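Local coordinates for protein tRNA (guanosine(18)-2'-O)-methyltransferase (Aquifex aeolicus, PDB 1ZJR) that transfers a methyl group from S-adenosyl-L-methionine to the 2'-hydroxyl of guanosine 18 in a subset of tRNAs, at residues I27-N32 and V122-N127; L54-A59 and I80-N85; A102-K107 and Q130-E135; S106-N111 and D141-I146; V110-V115 and G162-E167. All blocks are in the same frame, centred on the assembly; numbering follows the deposited sequence.

Contact 1: residues I27-N32 and V122-N127; sequences IVFADN and VLVVGN
I27-D31 and V122-G126 run side by side as parallel beta strands, their axes 20° apart, with I27 beside V122 and each later pair in step. The backbone ladder passes back and forth in the usual parallel fashion: L123 N donates to I27 O, F29 N to L123 O at 2.8 Å, V125 N to F29 O and D31 N to V125 O. A longer bond, N127 N to D31 O at 3.3 Å, closes the ladder where the strands end. L123 O also receives the CA-H of V28.

Beta-branched and aromatic residues suit a sheet covered on both faces. I27, F29, V122 and V124 share one face, where V122 CG2 lies 3.8 Å from I27 CB. The F29 and V124 side chains rise together from the sheet, F29 CD2 4.0 Å from V124 CG1; with CG anti to N (chi1 -168°) the far end of the ring then leads off from the V122-G126 strand. Glycine suits G126, since a CB there would collide with D31 O. The carboxylate of D31 turns elsewhere, its OD2 accepting from S133 N.

These are central strands of the SPOUT sheet. Strand 51-57 flanks 26-31, helix 86-95 packs on F29 and V122, and helix 157-174 lies against L123 and V125 on the other face.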
# COMPACT_ATOMS: atom_id res chain seq x y z
N ILE A 27 2.14 -3.46 -4.09
CA ILE A 27 0.81 -3.48 -3.50
C ILE A 27 0.86 -3.41 -1.98
O ILE A 27 1.78 -3.93 -1.36
CB ILE A 27 0.06 -4.80 -3.86
CG1 ILE A 27 0.20 -5.09 -5.36
CG2 ILE A 27 -1.41 -4.72 -3.45
CD1 ILE A 27 -0.40 -4.04 -6.26
N VAL A 28 -0.14 -2.76 -1.38
CA VAL A 28 -0.20 -2.67 0.07
C VAL A 28 -1.53 -3.26 0.54
O VAL A 28 -2.58 -3.01 -0.07
CB VAL A 28 -0.11 -1.21 0.58
CG1 VAL A 28 -0.32 -1.18 2.09
CG2 VAL A 28 1.25 -0.62 0.23
N PHE A 29 -1.48 -4.04 1.61
CA PHE A 29 -2.67 -4.65 2.18
C PHE A 29 -2.72 -4.24 3.65
O PHE A 29 -1.80 -4.55 4.41
CB PHE A 29 -2.59 -6.18 2.09
CG PHE A 29 -3.89 -6.88 2.40
CD1 PHE A 29 -4.65 -7.43 1.38
CD2 PHE A 29 -4.36 -6.96 3.71
CE1 PHE A 29 -5.87 -8.05 1.65
CE2 PHE A 29 -5.58 -7.58 4.00
CZ PHE A 29 -6.34 -8.13 2.96
N ALA A 30 -3.78 -3.53 4.04
CA ALA A 30 -3.95 -3.07 5.41
C ALA A 30 -4.83 -4.09 6.13
O ALA A 30 -6.02 -4.24 5.84
CB ALA A 30 -4.62 -1.70 5.43
N ASP A 31 -4.23 -4.80 7.07
CA ASP A 31 -4.93 -5.84 7.80
C ASP A 31 -5.49 -5.35 9.12
O ASP A 31 -4.77 -5.27 10.12
CB ASP A 31 -4.01 -7.04 8.04
CG ASP A 31 -4.65 -8.09 8.92
OD1 ASP A 31 -5.88 -8.26 8.84
OD2 ASP A 31 -3.93 -8.75 9.69
N ASN A 32 -6.78 -5.02 9.11
CA ASN A 32 -7.49 -4.57 10.29
C ASN A 32 -6.86 -3.36 10.99
O ASN A 32 -6.59 -3.41 12.20
CB ASN A 32 -7.63 -5.74 11.28
CG ASN A 32 -8.67 -5.47 12.35
OD1 ASN A 32 -9.54 -4.62 12.19
ND2 ASN A 32 -8.58 -6.21 13.45
N VAL A 122 3.59 -7.57 -2.31
CA VAL A 122 2.39 -7.13 -1.60
C VAL A 122 2.88 -6.96 -0.16
O VAL A 122 3.25 -7.93 0.48
CB VAL A 122 1.25 -8.19 -1.60
CG1 VAL A 122 0.12 -7.69 -0.70
CG2 VAL A 122 0.71 -8.41 -3.01
N LEU A 123 2.90 -5.72 0.33
CA LEU A 123 3.31 -5.45 1.70
C LEU A 123 2.07 -5.48 2.58
O LEU A 123 1.14 -4.71 2.37
CB LEU A 123 3.96 -4.06 1.81
CG LEU A 123 4.19 -3.59 3.26
CD1 LEU A 123 5.22 -4.50 3.92
CD2 LEU A 123 4.66 -2.14 3.27
N VAL A 124 2.05 -6.37 3.57
CA VAL A 124 0.90 -6.47 4.47
C VAL A 124 1.26 -5.90 5.84
O VAL A 124 2.22 -6.34 6.47
CB VAL A 124 0.44 -7.94 4.66
CG1 VAL A 124 -0.91 -7.98 5.36
CG2 VAL A 124 0.36 -8.64 3.30
N VAL A 125 0.47 -4.93 6.29
CA VAL A 125 0.68 -4.29 7.59
C VAL A 125 -0.63 -4.41 8.35
O VAL A 125 -1.66 -4.73 7.77
CB VAL A 125 1.03 -2.79 7.44
CG1 VAL A 125 2.32 -2.62 6.64
CG2 VAL A 125 -0.11 -2.06 6.75
N GLY A 126 -0.61 -4.16 9.66
CA GLY A 126 -1.86 -4.27 10.39
C GLY A 126 -1.77 -3.97 11.86
O GLY A 126 -0.69 -3.70 12.39
N ASN A 127 -2.92 -4.02 12.53
CA ASN A 127 -3.00 -3.77 13.96
C ASN A 127 -3.42 -4.99 14.78
O ASN A 127 -4.06 -4.83 15.82
CB ASN A 127 -3.98 -2.64 14.27
CG ASN A 127 -3.34 -1.28 14.15
OD1 ASN A 127 -2.28 -1.01 14.74
ND2 ASN A 127 -3.98 -0.39 13.41

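Contact 2: residues L54-A59 and I80-N85; sequences LYYYHA and IEKVDN
The Y56 ring lies over K82, whose CA sits 3.9 Å from the ring centroid, a CH-pi contact within the beta-alpha-beta unit of strand 51-57, helix 68-71 and strand 79-82. Y55 meets the second strand with its ring edge instead: E81 OE2 is near the ring plane, and V83 CG2 reaches CD2 at 3.8 Å. The planes of the Y55 ring and the E81 carboxylate are 71° apart. The edge of Y57 faces V83 O, 3.4 Å from CD2.

Backbone hydrogen bonds of the parallel type join the strands, E81 N to L54 O, Y56 N to E81 O and V83 N to Y56 O. With chi1 of 75°, Y56 CG sits between its N and carbonyl carbon, which brings the ring across K82 and sets CE2 3.7 Å from I80 CG2; its hydroxyl bonds K62 O. An alanine here removes the ring, and would probably uncover K82 and I80 and leave K62 O without this partner.

Y55 adds a polar end to an apolar ring: a water 3.0 Å from Y55 OH donates to E81 OE1.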
# COMPACT_ATOMS: atom_id res chain seq x y z
N LEU A 54 -4.32 -0.34 -2.95
CA LEU A 54 -4.35 -0.54 -1.50
C LEU A 54 -5.59 -1.37 -1.19
O LEU A 54 -6.71 -0.94 -1.48
CB LEU A 54 -4.48 0.81 -0.78
CG LEU A 54 -4.01 1.01 0.68
CD1 LEU A 54 -4.97 1.96 1.35
CD2 LEU A 54 -3.91 -0.29 1.44
N TYR A 55 -5.39 -2.55 -0.63
CA TYR A 55 -6.50 -3.42 -0.25
C TYR A 55 -6.59 -3.38 1.26
O TYR A 55 -5.59 -3.12 1.93
CB TYR A 55 -6.24 -4.86 -0.70
CG TYR A 55 -6.21 -5.02 -2.20
CD1 TYR A 55 -5.07 -4.69 -2.93
CD2 TYR A 55 -7.33 -5.49 -2.89
CE1 TYR A 55 -5.05 -4.82 -4.32
CE2 TYR A 55 -7.31 -5.63 -4.28
CZ TYR A 55 -6.17 -5.29 -4.98
OH TYR A 55 -6.15 -5.41 -6.36
N TYR A 56 -7.77 -3.63 1.81
CA TYR A 56 -7.92 -3.61 3.25
C TYR A 56 -9.00 -4.56 3.75
O TYR A 56 -9.95 -4.87 3.03
CB TYR A 56 -8.21 -2.18 3.73
CG TYR A 56 -9.61 -1.69 3.47
CD1 TYR A 56 -10.62 -1.84 4.42
CD2 TYR A 56 -9.93 -1.04 2.27
CE1 TYR A 56 -11.90 -1.35 4.19
CE2 TYR A 56 -11.20 -0.56 2.03
CZ TYR A 56 -12.19 -0.71 3.00
OH TYR A 56 -13.45 -0.21 2.77
N TYR A 57 -8.81 -5.03 4.98
CA TYR A 57 -9.73 -5.94 5.64
C TYR A 57 -10.05 -5.27 6.97
O TYR A 57 -9.14 -4.86 7.69
CB TYR A 57 -9.02 -7.27 5.87
CG TYR A 57 -9.79 -8.29 6.70
CD1 TYR A 57 -9.24 -8.80 7.88
CD2 TYR A 57 -11.01 -8.81 6.26
CE1 TYR A 57 -9.89 -9.80 8.60
CE2 TYR A 57 -11.66 -9.80 6.98
CZ TYR A 57 -11.10 -10.30 8.15
OH TYR A 57 -11.73 -11.30 8.85
N HIS A 58 -11.33 -5.13 7.31
CA HIS A 58 -11.67 -4.48 8.57
C HIS A 58 -12.82 -5.14 9.32
O HIS A 58 -13.65 -5.83 8.73
CB HIS A 58 -11.97 -3.00 8.32
CG HIS A 58 -12.16 -2.20 9.57
ND1 HIS A 58 -11.25 -2.22 10.61
CD2 HIS A 58 -13.15 -1.36 9.95
CE1 HIS A 58 -11.68 -1.42 11.57
NE2 HIS A 58 -12.83 -0.88 11.19
N ALA A 59 -12.86 -4.91 10.63
CA ALA A 59 -13.88 -5.47 11.50
C ALA A 59 -15.29 -5.12 11.03
O ALA A 59 -15.52 -4.06 10.44
CB ALA A 59 -13.67 -4.97 12.92
N ILE A 80 -8.59 1.91 -3.69
CA ILE A 80 -8.78 1.32 -2.37
C ILE A 80 -9.90 0.29 -2.48
O ILE A 80 -11.03 0.62 -2.81
CB ILE A 80 -9.13 2.41 -1.34
CG1 ILE A 80 -8.06 3.52 -1.40
CG2 ILE A 80 -9.19 1.82 0.06
CD1 ILE A 80 -8.38 4.74 -0.55
N GLU A 81 -9.56 -0.97 -2.20
CA GLU A 81 -10.52 -2.06 -2.30
C GLU A 81 -10.67 -2.89 -1.03
O GLU A 81 -9.69 -3.42 -0.50
CB GLU A 81 -10.12 -2.99 -3.46
CG GLU A 81 -11.13 -4.09 -3.78
CD GLU A 81 -10.69 -4.95 -4.95
OE1 GLU A 81 -10.33 -4.38 -6.00
OE2 GLU A 81 -10.71 -6.20 -4.82
N LYS A 82 -11.90 -3.02 -0.56
CA LYS A 82 -12.21 -3.79 0.63
C LYS A 82 -12.20 -5.27 0.27
O LYS A 82 -12.69 -5.66 -0.79
CB LYS A 82 -13.59 -3.37 1.17
CG LYS A 82 -14.12 -4.22 2.33
CD LYS A 82 -15.45 -3.65 2.82
CE LYS A 82 -16.19 -4.64 3.71
NZ LYS A 82 -17.46 -4.08 4.24
N VAL A 83 -11.61 -6.09 1.14
CA VAL A 83 -11.52 -7.54 0.93
C VAL A 83 -12.21 -8.22 2.10
O VAL A 83 -12.11 -7.75 3.23
CB VAL A 83 -10.03 -7.98 0.87
CG1 VAL A 83 -9.93 -9.50 0.94
CG2 VAL A 83 -9.39 -7.46 -0.41
N ASP A 84 -12.92 -9.32 1.84
CA ASP A 84 -13.62 -10.04 2.90
C ASP A 84 -12.83 -11.24 3.42
O ASP A 84 -13.11 -11.76 4.49
CB ASP A 84 -14.99 -10.54 2.41
CG ASP A 84 -15.92 -9.41 2.08
OD1 ASP A 84 -16.02 -8.45 2.88
OD2 ASP A 84 -16.58 -9.48 1.01
N ASN A 85 -11.85 -11.67 2.64
CA ASN A 85 -11.03 -12.81 3.01
C ASN A 85 -9.58 -12.50 2.61
O ASN A 85 -9.21 -12.63 1.45
CB ASN A 85 -11.53 -14.05 2.26
CG ASN A 85 -10.81 -15.32 2.65
OD1 ASN A 85 -11.22 -16.42 2.27
ND2 ASN A 85 -9.72 -15.19 3.41
O HOH W 1 -8.83 -6.02 -7.52

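Contact 3: residues A102-K107 and Q130-E135; sequences ATWLSK and QGVSPE
At the rim of the predicted S-adenosyl-L-methionine site, just after T103, W104 is bridged to G131 of the loop Q130-V132. Flanking it, L105 N donates to Q130 O at 2.8 Å, and V132 N to T103 O in a longer bond of 3.2 Å; W104 CA adds a C-H contact to Q130 O.

The indole carries most of the side-chain contact. Although the CB of W104 points away from the loop, CG is anti to the backbone N (chi1 -178°) and the rings swing back across Q130. Q130 CB rests over the six-membered ring, 3.9 Å from its centroid, and the amide lies over the same face with its plane turned 36° from the ring. At the ring edge comes V132 O, 3.3 Å from CZ3, while P134 CG meets CH2 at 4.1 Å. A broad flat residue suits a place where one ring must meet a long chain, a carbonyl and a proline.

V132 fills the inner side, its CG2 3.9 Å from A102 CB. G131 has backbone angles (phi 110°) that hardly admit a side chain: a CB would press on Q130 O and run into T103 O.

Beyond the loop, S133 caps helix 134-137 through OG to I136 N, while its own N bonds D31 of strand 26-31. A102 bonds strand 142-145 and T103 strand 121-126; the contact lies at the C-terminal ends of inner strands 99-103 and 121-126.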
# COMPACT_ATOMS: atom_id res chain seq x y z
N ALA A 102 5.02 -9.68 5.16
CA ALA A 102 4.17 -9.30 6.28
C ALA A 102 4.91 -8.90 7.55
O ALA A 102 5.88 -9.52 7.94
CB ALA A 102 3.20 -10.42 6.59
N THR A 103 4.42 -7.84 8.19
CA THR A 103 5.00 -7.38 9.44
C THR A 103 4.54 -8.37 10.50
O THR A 103 3.34 -8.51 10.75
CB THR A 103 4.49 -5.99 9.83
OG1 THR A 103 3.06 -6.02 9.88
CG2 THR A 103 4.95 -4.95 8.81
N TRP A 104 5.49 -9.07 11.11
CA TRP A 104 5.18 -10.07 12.14
C TRP A 104 6.14 -9.84 13.30
O TRP A 104 7.36 -9.96 13.16
CB TRP A 104 5.36 -11.47 11.54
CG TRP A 104 5.03 -12.61 12.47
CD1 TRP A 104 5.91 -13.49 13.02
CD2 TRP A 104 3.73 -12.99 12.94
NE1 TRP A 104 5.24 -14.39 13.82
CE2 TRP A 104 3.91 -14.11 13.79
CE3 TRP A 104 2.43 -12.50 12.74
CZ2 TRP A 104 2.83 -14.75 14.43
CZ3 TRP A 104 1.37 -13.13 13.38
CH2 TRP A 104 1.58 -14.24 14.21
N LEU A 105 5.58 -9.48 14.46
CA LEU A 105 6.38 -9.19 15.64
C LEU A 105 6.85 -10.50 16.27
O LEU A 105 6.14 -11.13 17.05
CB LEU A 105 5.54 -8.38 16.64
CG LEU A 105 6.28 -7.56 17.71
CD1 LEU A 105 7.24 -6.58 17.04
CD2 LEU A 105 5.25 -6.81 18.55
N SER A 106 8.06 -10.91 15.90
CA SER A 106 8.62 -12.15 16.39
C SER A 106 10.14 -12.14 16.21
O SER A 106 10.66 -11.50 15.29
CB SER A 106 8.01 -13.32 15.62
OG SER A 106 8.55 -14.56 16.05
N LYS A 107 10.84 -12.85 17.08
CA LYS A 107 12.30 -12.91 16.99
C LYS A 107 12.73 -13.70 15.77
O LYS A 107 13.90 -13.64 15.37
CB LYS A 107 12.88 -13.53 18.27
CG LYS A 107 12.82 -12.61 19.49
CD LYS A 107 11.38 -12.24 19.85
CE LYS A 107 11.31 -11.29 21.04
NZ LYS A 107 11.95 -9.97 20.77
N GLN A 130 0.38 -9.23 16.67
CA GLN A 130 1.76 -9.24 16.19
C GLN A 130 1.93 -8.57 14.81
O GLN A 130 2.88 -8.85 14.09
CB GLN A 130 2.28 -10.68 16.14
CG GLN A 130 2.31 -11.34 17.52
CD GLN A 130 2.84 -12.77 17.49
OE1 GLN A 130 4.03 -13.01 17.32
NE2 GLN A 130 1.94 -13.72 17.65
N GLY A 131 1.00 -7.68 14.48
CA GLY A 131 1.06 -7.00 13.20
C GLY A 131 -0.08 -7.52 12.34
O GLY A 131 -1.19 -6.99 12.38
N VAL A 132 0.21 -8.55 11.56
CA VAL A 132 -0.82 -9.18 10.74
C VAL A 132 -1.36 -10.35 11.56
O VAL A 132 -0.79 -10.72 12.58
CB VAL A 132 -0.24 -9.71 9.41
CG1 VAL A 132 0.34 -8.56 8.58
CG2 VAL A 132 0.83 -10.77 9.69
N SER A 133 -2.46 -10.93 11.10
CA SER A 133 -3.04 -12.07 11.81
C SER A 133 -2.21 -13.32 11.56
O SER A 133 -1.37 -13.36 10.66
CB SER A 133 -4.46 -12.30 11.30
OG SER A 133 -4.44 -12.58 9.91
N PRO A 134 -2.42 -14.36 12.39
CA PRO A 134 -1.66 -15.60 12.20
C PRO A 134 -2.08 -16.25 10.88
O PRO A 134 -1.28 -16.94 10.24
CB PRO A 134 -2.06 -16.43 13.42
CG PRO A 134 -2.30 -15.38 14.47
CD PRO A 134 -3.10 -14.35 13.70
N GLU A 135 -3.33 -16.04 10.49
CA GLU A 135 -3.85 -16.60 9.25
C GLU A 135 -3.05 -16.06 8.07
O GLU A 135 -2.68 -16.80 7.16
CB GLU A 135 -5.33 -16.25 9.07
CG GLU A 135 -6.30 -16.96 10.02
CD GLU A 135 -6.18 -16.51 11.48
OE1 GLU A 135 -6.12 -15.29 11.73
OE2 GLU A 135 -6.17 -17.38 12.37

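Contact 4: residues S106-N111 and D141-I146; sequences SKESVN and DKKIVI
V110 and K143 join first through the backbone: V110 N donates to K143 O at 2.9 Å, and V110 O in turn accepts from V145 N, a short parallel pairing. S109 CB fits closely alongside, 3.5 Å from V145 CG1, where a small residue such as serine fits. On the next step V110 CG2 meets I144 CG2 at 4.0 Å.

Farther out along the side chains, the charged ends meet: K143 NZ forms a salt bridge with E108 OE1 at 2.9 Å. E108 CG stands between its own N and carbonyl carbon (chi1 62°), and the extended chain beyond it carries the carboxylate to the lysine, which bends at chi3. A methionine in place of K143 has no ammonium group, and would probably leave the E108 carboxylate without its opposite charge and freer to turn.

The second shell fixes these groups. S106-S109 is a type I turn closed by S109 N to S106 O, S109 OG bonds W104 O, and W104 NE1 reaches E108 OE1 weakly.

Within this chain, strand 110-111 is an outermost strand of the sheet, with 142-145 inside it, paired on its other side to 99-103; helix 157-174 packs on I144 and I146, the latter predicted to bind S-adenosyl-L-methionine.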
# COMPACT_ATOMS: atom_id res chain seq x y z
N SER A 106 8.06 -10.91 15.90
CA SER A 106 8.62 -12.15 16.39
C SER A 106 10.14 -12.14 16.21
O SER A 106 10.66 -11.50 15.29
CB SER A 106 8.01 -13.32 15.62
OG SER A 106 8.55 -14.56 16.05
N LYS A 107 10.84 -12.85 17.08
CA LYS A 107 12.30 -12.91 16.99
C LYS A 107 12.73 -13.70 15.77
O LYS A 107 13.90 -13.64 15.37
CB LYS A 107 12.88 -13.53 18.27
CG LYS A 107 12.82 -12.61 19.49
CD LYS A 107 11.38 -12.24 19.85
CE LYS A 107 11.31 -11.29 21.04
NZ LYS A 107 11.95 -9.97 20.77
N GLU A 108 11.79 -14.42 15.16
CA GLU A 108 12.08 -15.22 13.97
C GLU A 108 12.03 -14.37 12.70
O GLU A 108 12.52 -14.78 11.65
CB GLU A 108 11.08 -16.37 13.87
CG GLU A 108 9.64 -15.91 13.70
CD GLU A 108 8.63 -17.01 13.97
OE1 GLU A 108 7.42 -16.75 13.85
OE2 GLU A 108 9.06 -18.14 14.30
N SER A 109 11.42 -13.19 12.80
CA SER A 109 11.30 -12.30 11.65
C SER A 109 12.64 -11.66 11.30
O SER A 109 13.53 -11.58 12.13
CB SER A 109 10.27 -11.21 11.93
OG SER A 109 9.00 -11.77 12.19
N VAL A 110 12.77 -11.19 10.06
CA VAL A 110 14.00 -10.57 9.63
C VAL A 110 13.88 -9.05 9.54
O VAL A 110 12.77 -8.52 9.46
CB VAL A 110 14.44 -11.10 8.24
CG1 VAL A 110 14.53 -12.62 8.28
CG2 VAL A 110 13.45 -10.65 7.17
N ASN A 111 15.02 -8.38 9.57
CA ASN A 111 15.08 -6.92 9.47
C ASN A 111 14.43 -6.56 8.13
O ASN A 111 14.76 -7.15 7.09
CB ASN A 111 16.56 -6.49 9.51
CG ASN A 111 16.73 -4.98 9.45
OD1 ASN A 111 16.37 -4.34 8.48
ND2 ASN A 111 17.31 -4.41 10.51
N ASP A 141 5.75 -14.89 2.43
CA ASP A 141 7.04 -15.32 1.89
C ASP A 141 8.13 -14.74 2.78
O ASP A 141 9.19 -15.34 2.96
CB ASP A 141 7.22 -14.81 0.46
CG ASP A 141 6.28 -15.47 -0.52
OD1 ASP A 141 6.45 -16.68 -0.77
OD2 ASP A 141 5.36 -14.79 -1.03
N LYS A 142 7.86 -13.56 3.33
CA LYS A 142 8.80 -12.89 4.22
C LYS A 142 8.06 -12.35 5.45
O LYS A 142 6.96 -11.82 5.33
CB LYS A 142 9.48 -11.72 3.49
CG LYS A 142 10.41 -12.11 2.35
CD LYS A 142 11.68 -12.77 2.87
CE LYS A 142 12.64 -13.08 1.73
NZ LYS A 142 12.02 -13.97 0.72
N LYS A 143 8.68 -12.53 6.61
CA LYS A 143 8.12 -12.03 7.87
C LYS A 143 9.12 -10.98 8.34
O LYS A 143 10.27 -11.30 8.60
CB LYS A 143 8.02 -13.16 8.90
CG LYS A 143 7.09 -14.28 8.48
CD LYS A 143 6.93 -15.33 9.57
CE LYS A 143 8.26 -15.95 9.95
NZ LYS A 143 8.11 -16.95 11.04
N ILE A 144 8.68 -9.73 8.44
CA ILE A 144 9.59 -8.65 8.81
C ILE A 144 9.29 -7.86 10.07
O ILE A 144 8.16 -7.78 10.55
CB ILE A 144 9.68 -7.61 7.67
CG1 ILE A 144 8.28 -7.05 7.37
CG2 ILE A 144 10.28 -8.26 6.42
CD1 ILE A 144 8.27 -5.86 6.42
N VAL A 145 10.34 -7.25 10.61
CA VAL A 145 10.23 -6.40 11.79
C VAL A 145 11.12 -5.20 11.55
O VAL A 145 12.04 -5.25 10.72
CB VAL A 145 10.72 -7.10 13.09
CG1 VAL A 145 9.72 -8.14 13.53
CG2 VAL A 145 12.09 -7.71 12.87
N ILE A 146 10.85 -4.13 12.28
CA ILE A 146 11.64 -2.91 12.20
C ILE A 146 12.43 -2.90 13.51
O ILE A 146 11.86 -3.09 14.59
CB ILE A 146 10.74 -1.66 12.12
CG1 ILE A 146 9.94 -1.68 10.81
CG2 ILE A 146 11.59 -0.39 12.21
CD1 ILE A 146 8.92 -0.54 10.70

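Contact 5: residues V110-V115 and G162-E167; sequences VNFREV and GIILYE
R113 and E167 carry opposite charges yet meet through water: NE stands 4.3 Å from OE2, and a water accepts from NE while donating to OE2. The contact packs the turn after edge strand 110-111 against helix 157-174 of the SPOUT fold. The turn opens with an Asx turn, N111 OD1 accepting from R113 N at 2.9 Å.

F112 is the apolar half. Its CG lies between the backbone N and carbonyl carbon (chi1 77°), which directs the ring to the helix, where CZ meets I163 CG2 at 3.6 Å and CD1 meets I164 CG1. E167 CB reaches CE1 at 3.7 Å, so the aliphatic part of the glutamate packs on the ring while its carboxylate turns to the waters. R113 CG lies over one face of the F112 ring, toward its rim, and F112 CZ sits over the middle of the R113 guanidinium, 3.4 Å from that group's plane. E167 OE1 forms a salt bridge with R170. A second water donates to both R113 O and E167 OE1, each at 2.8 Å.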
# COMPACT_ATOMS: atom_id res chain seq x y z
N VAL A 110 12.77 -11.19 10.06
CA VAL A 110 14.00 -10.57 9.63
C VAL A 110 13.88 -9.05 9.54
O VAL A 110 12.77 -8.52 9.46
CB VAL A 110 14.44 -11.10 8.24
CG1 VAL A 110 14.53 -12.62 8.28
CG2 VAL A 110 13.45 -10.65 7.17
N ASN A 111 15.02 -8.38 9.57
CA ASN A 111 15.08 -6.92 9.47
C ASN A 111 14.43 -6.56 8.13
O ASN A 111 14.76 -7.15 7.09
CB ASN A 111 16.56 -6.49 9.51
CG ASN A 111 16.73 -4.98 9.45
OD1 ASN A 111 16.37 -4.34 8.48
ND2 ASN A 111 17.31 -4.41 10.51
N PHE A 112 13.50 -5.60 8.16
CA PHE A 112 12.77 -5.21 6.95
C PHE A 112 13.64 -4.78 5.76
O PHE A 112 13.18 -4.78 4.62
CB PHE A 112 11.77 -4.09 7.28
CG PHE A 112 12.39 -2.73 7.44
CD1 PHE A 112 12.22 -1.76 6.46
CD2 PHE A 112 13.14 -2.43 8.57
CE1 PHE A 112 12.80 -0.50 6.60
CE2 PHE A 112 13.73 -1.17 8.72
CZ PHE A 112 13.55 -0.20 7.73
N ARG A 113 14.89 -4.42 6.01
CA ARG A 113 15.76 -4.00 4.92
C ARG A 113 16.39 -5.17 4.16
O ARG A 113 17.08 -4.97 3.15
CB ARG A 113 16.87 -3.07 5.43
CG ARG A 113 16.35 -1.78 6.07
CD ARG A 113 17.46 -0.73 6.23
NE ARG A 113 16.96 0.49 6.85
CZ ARG A 113 16.95 0.73 8.16
NH1 ARG A 113 17.42 -0.18 9.01
NH2 ARG A 113 16.45 1.87 8.63
N GLU A 114 16.14 -6.39 4.62
CA GLU A 114 16.70 -7.57 3.97
C GLU A 114 15.85 -8.06 2.81
O GLU A 114 16.27 -8.92 2.02
CB GLU A 114 16.90 -8.69 5.00
CG GLU A 114 17.93 -8.33 6.07
CD GLU A 114 18.18 -9.44 7.07
OE1 GLU A 114 18.94 -9.21 8.03
OE2 GLU A 114 17.61 -10.54 6.91
N VAL A 115 14.65 -7.51 2.68
CA VAL A 115 13.74 -7.88 1.61
C VAL A 115 14.03 -7.09 0.34
O VAL A 115 14.46 -5.93 0.40
CB VAL A 115 12.27 -7.63 2.04
CG1 VAL A 115 11.33 -7.77 0.85
CG2 VAL A 115 11.88 -8.60 3.13
N GLY A 162 5.11 3.70 6.59
CA GLY A 162 5.90 4.67 5.86
C GLY A 162 7.38 4.30 5.83
O GLY A 162 8.05 4.46 4.81
N ILE A 163 7.89 3.81 6.95
CA ILE A 163 9.30 3.43 7.03
C ILE A 163 9.61 2.30 6.05
O ILE A 163 10.59 2.35 5.30
CB ILE A 163 9.65 2.97 8.47
CG1 ILE A 163 9.59 4.18 9.40
CG2 ILE A 163 11.04 2.29 8.49
CD1 ILE A 163 9.53 3.82 10.88
N ILE A 164 8.75 1.29 6.04
CA ILE A 164 8.95 0.16 5.14
C ILE A 164 8.77 0.56 3.69
O ILE A 164 9.60 0.23 2.84
CB ILE A 164 7.99 -0.99 5.49
CG1 ILE A 164 8.22 -1.43 6.94
CG2 ILE A 164 8.23 -2.17 4.53
CD1 ILE A 164 7.14 -2.38 7.48
N LEU A 165 7.69 1.29 3.39
CA LEU A 165 7.46 1.71 2.01
C LEU A 165 8.57 2.60 1.48
O LEU A 165 8.85 2.61 0.27
CB LEU A 165 6.12 2.42 1.87
CG LEU A 165 4.89 1.50 1.89
CD1 LEU A 165 3.62 2.33 1.78
CD2 LEU A 165 4.99 0.51 0.71
N TYR A 166 9.22 3.37 2.35
CA TYR A 166 10.29 4.22 1.84
C TYR A 166 11.60 3.47 1.65
O TYR A 166 12.51 3.95 0.96
CB TYR A 166 10.45 5.48 2.70
CG TYR A 166 9.67 6.62 2.07
CD1 TYR A 166 10.22 7.37 1.02
CD2 TYR A 166 8.35 6.88 2.44
CE1 TYR A 166 9.46 8.33 0.34
CE2 TYR A 166 7.59 7.83 1.77
CZ TYR A 166 8.14 8.56 0.72
OH TYR A 166 7.38 9.49 0.06
N GLU A 167 11.70 2.28 2.23
CA GLU A 167 12.88 1.46 1.99
C GLU A 167 12.61 0.91 0.58
O GLU A 167 13.52 0.80 -0.25
CB GLU A 167 13.00 0.32 3.00
CG GLU A 167 14.00 -0.75 2.59
CD GLU A 167 15.41 -0.21 2.38
OE1 GLU A 167 16.24 -0.95 1.80
OE2 GLU A 167 15.70 0.93 2.80
O HOH W 2 15.33 2.16 5.16
O HOH W 3 18.35 -2.71 1.98

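From the N terminus, contact 1 opens on strand 26-31 and closes on 121-126, pairing two central strands across a long loop. Contact 2 lies wholly within that loop and joins strand 51-57 to edge strand 79-82. Contacts 3, 4 and 5 all start before contact 1 has closed and end after it, so each crosses it; contacts 3 and 5 cross as well. Contacts 3 and 4 share S106 and K107, and contacts 4 and 5 share V110 and N111. Their partners run along the chain through the 130-135 loop, strand 142-145 and helix 157-174. The enzyme is topologically knotted, which this order alone does not show; contacts 3 and 4 hold residues of the predicted S-adenosyl-L-methionine site.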